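Local coordinates for outer surface protein (Borrelia burgdorferi, PDB 5IZT) that is a plasmid-encoded outer surface protein of the Lyme disease spirochaete, related to BbCRASP-1, and is of unestablished function, at residues R348-L353 against D379-A384. Residues are numbered along the deposited sequence; the frame is centred on the assembly and turned at random. Where two conformers were deposited one is given.
Sequences RQADGL and DNMQNA
Met381 reaches across the interface with its thioether, laying its terminal methyl against the backbone and side chain of Ala350. The methyl carbon CE of Met381 stands 3.5 Å from the backbone N of Ala350 and 3.9 Å from Ala350 CB, with Leu353 CD1 of the same helix at a looser 4.4 Å. The methionine is extended about CB-CG and only partly kinked about SD-CG (chi3 148°), which carries CE forward onto the start of Ala350. Farther back along the methionine, CG packs on the CB of Gln349 at 3.7 Å, and the CA atoms of Gln349 and Met381, 6.7 Å apart, are the closest pair of CA atoms across the two segments. The paired elements are helices 322-359 and 366-395, consecutive in the chain and nearly antiparallel, with 160° between the N-to-C directions of the two short segments; together they form a helical hairpin in an all-helical fold, consistent with membership of the BbCRASP-1 family. Helix 280-316 adjoins the same patch, its Leu286 and Ser289 touching Met381, while Ile269 of helix 260-274 packs on Leu353. Toward the more open side, Gln349 folds over at its second torsion, bringing its amide onto the CB of Asn380, with CD 3.4 Å from that carbon. The two side chains run roughly at right angles, their amide planes 63° apart. One hydrogen bond joins them, from Asn380 ND2 to Gln349 OE1 at 3.1 Å; the donor sits above the carbonyl plane rather than on a lone pair. The NE2 of Gln349 is engaged within its own helix, donating to the carboxylate of Glu345. Tyr377, one turn before Met381, touches both Gln349 and Leu353.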
loop_
_atom_site.group_PDB
_atom_site.type_symbol
_atom_site.label_atom_id
_atom_site.label_comp_id
_atom_site.label_asym_id
_atom_site.label_seq_id
_atom_site.Cartn_x
_atom_site.Cartn_y
_atom_site.Cartn_z
ATOM N N ARG A 348 -1.600 4.264 9.185
ATOM C CA ARG A 348 -1.868 5.059 10.379
ATOM C C ARG A 348 -2.926 6.124 10.111
ATOM O O ARG A 348 -3.791 6.382 10.959
ATOM C CB ARG A 348 -0.571 5.702 10.878
ATOM C CG ARG A 348 -0.742 6.569 12.116
ATOM C CD ARG A 348 0.601 7.089 12.639
ATOM N NE ARG A 348 1.004 8.334 11.987
ATOM C CZ ARG A 348 0.782 9.545 12.486
ATOM N NH1 ARG A 348 0.158 9.680 13.652
ATOM N NH2 ARG A 348 1.185 10.621 11.824
ATOM N N GLN A 349 -2.870 6.760 8.939
ATOM C CA GLN A 349 -3.915 7.715 8.575
ATOM C C GLN A 349 -5.266 7.025 8.416
ATOM O O GLN A 349 -6.291 7.555 8.860
ATOM C CB GLN A 349 -3.534 8.445 7.286
ATOM C CG GLN A 349 -2.194 9.203 7.385
ATOM C CD GLN A 349 -2.271 10.389 8.333
ATOM O OE1 GLN A 349 -3.282 11.086 8.384
ATOM N NE2 GLN A 349 -1.195 10.633 9.076
ATOM N N ALA A 350 -5.297 5.857 7.762
ATOM C CA ALA A 350 -6.559 5.131 7.628
ATOM C C ALA A 350 -7.117 4.742 8.989
ATOM O O ALA A 350 -8.333 4.821 9.205
ATOM C CB ALA A 350 -6.386 3.898 6.738
ATOM N N ASP A 351 -6.249 4.315 9.914
ATOM C CA ASP A 351 -6.687 3.975 11.267
ATOM C C ASP A 351 -7.339 5.164 11.961
ATOM O O ASP A 351 -8.376 5.019 12.625
ATOM C CB ASP A 351 -5.504 3.495 12.099
ATOM C CG ASP A 351 -5.138 2.059 11.819
ATOM O OD1 ASP A 351 -5.944 1.343 11.193
ATOM O OD2 ASP A 351 -4.026 1.655 12.209
ATOM N N GLY A 352 -6.726 6.341 11.855
ATOM C CA GLY A 352 -7.313 7.503 12.496
ATOM C C GLY A 352 -8.617 7.902 11.839
ATOM O O GLY A 352 -9.583 8.259 12.522
ATOM N N LEU A 353 -8.685 7.784 10.510
ATOM C CA LEU A 353 -9.921 8.107 9.800
ATOM C C LEU A 353 -11.052 7.173 10.224
ATOM O O LEU A 353 -12.182 7.615 10.470
ATOM C CB LEU A 353 -9.665 8.033 8.291
ATOM C CG LEU A 353 -10.719 8.348 7.218
ATOM C CD1 LEU A 353 -10.044 8.812 5.961
ATOM C CD2 LEU A 353 -11.578 7.157 6.890
ATOM N N ASP A 379 -3.964 14.712 2.263
ATOM C CA ASP A 379 -2.594 15.077 1.910
ATOM C C ASP A 379 -1.585 14.130 2.540
ATOM O O ASP A 379 -0.584 13.766 1.907
ATOM C CB ASP A 379 -2.316 16.524 2.322
ATOM C CG ASP A 379 -3.029 17.527 1.436
ATOM O OD1 ASP A 379 -2.859 17.463 0.193
ATOM O OD2 ASP A 379 -3.814 18.335 1.979
ATOM N N ASN A 380 -1.819 13.730 3.791
ATOM C CA ASN A 380 -0.920 12.776 4.436
ATOM C C ASN A 380 -0.898 11.447 3.689
ATOM O O ASN A 380 0.160 10.818 3.549
ATOM C CB ASN A 380 -1.347 12.544 5.884
ATOM C CG ASN A 380 -1.123 13.741 6.779
ATOM O OD1 ASN A 380 -0.249 14.587 6.547
ATOM N ND2 ASN A 380 -1.924 13.816 7.832
ATOM N N MET A 381 -2.059 10.977 3.227
ATOM C CA MET A 381 -2.097 9.714 2.491
ATOM C C MET A 381 -1.408 9.828 1.134
ATOM O O MET A 381 -0.644 8.938 0.742
ATOM C CB MET A 381 -3.545 9.264 2.318
ATOM C CG MET A 381 -4.179 8.836 3.637
ATOM S SD MET A 381 -5.968 8.534 3.485
ATOM C CE MET A 381 -6.184 7.228 4.707
ATOM N N GLN A 382 -1.653 10.925 0.411
ATOM C CA GLN A 382 -0.989 11.122 -0.873
ATOM C C GLN A 382 0.511 11.342 -0.707
ATOM O O GLN A 382 1.308 10.863 -1.533
ATOM C CB GLN A 382 -1.649 12.284 -1.620
ATOM C CG GLN A 382 -3.055 11.920 -2.153
ATOM C CD GLN A 382 -3.743 13.073 -2.861
ATOM O OE1 GLN A 382 -3.628 14.232 -2.447
ATOM N NE2 GLN A 382 -4.458 12.763 -3.948
ATOM N N ASN A 383 0.927 12.005 0.377
ATOM C CA ASN A 383 2.358 12.207 0.609
ATOM C C ASN A 383 3.043 10.886 0.944
ATOM O O ASN A 383 4.185 10.637 0.524
ATOM C CB ASN A 383 2.563 13.234 1.735
ATOM C CG ASN A 383 2.233 14.663 1.289
ATOM O OD1 ASN A 383 2.252 14.962 0.098
ATOM N ND2 ASN A 383 1.945 15.547 2.245
ATOM N N ALA A 384 2.351 10.010 1.681
ATOM C CA ALA A 384 2.913 8.688 1.948
ATOM C C ALA A 384 3.050 7.874 0.664
ATOM O O ALA A 384 4.086 7.220 0.451
ATOM C CB ALA A 384 2.059 7.940 2.973
#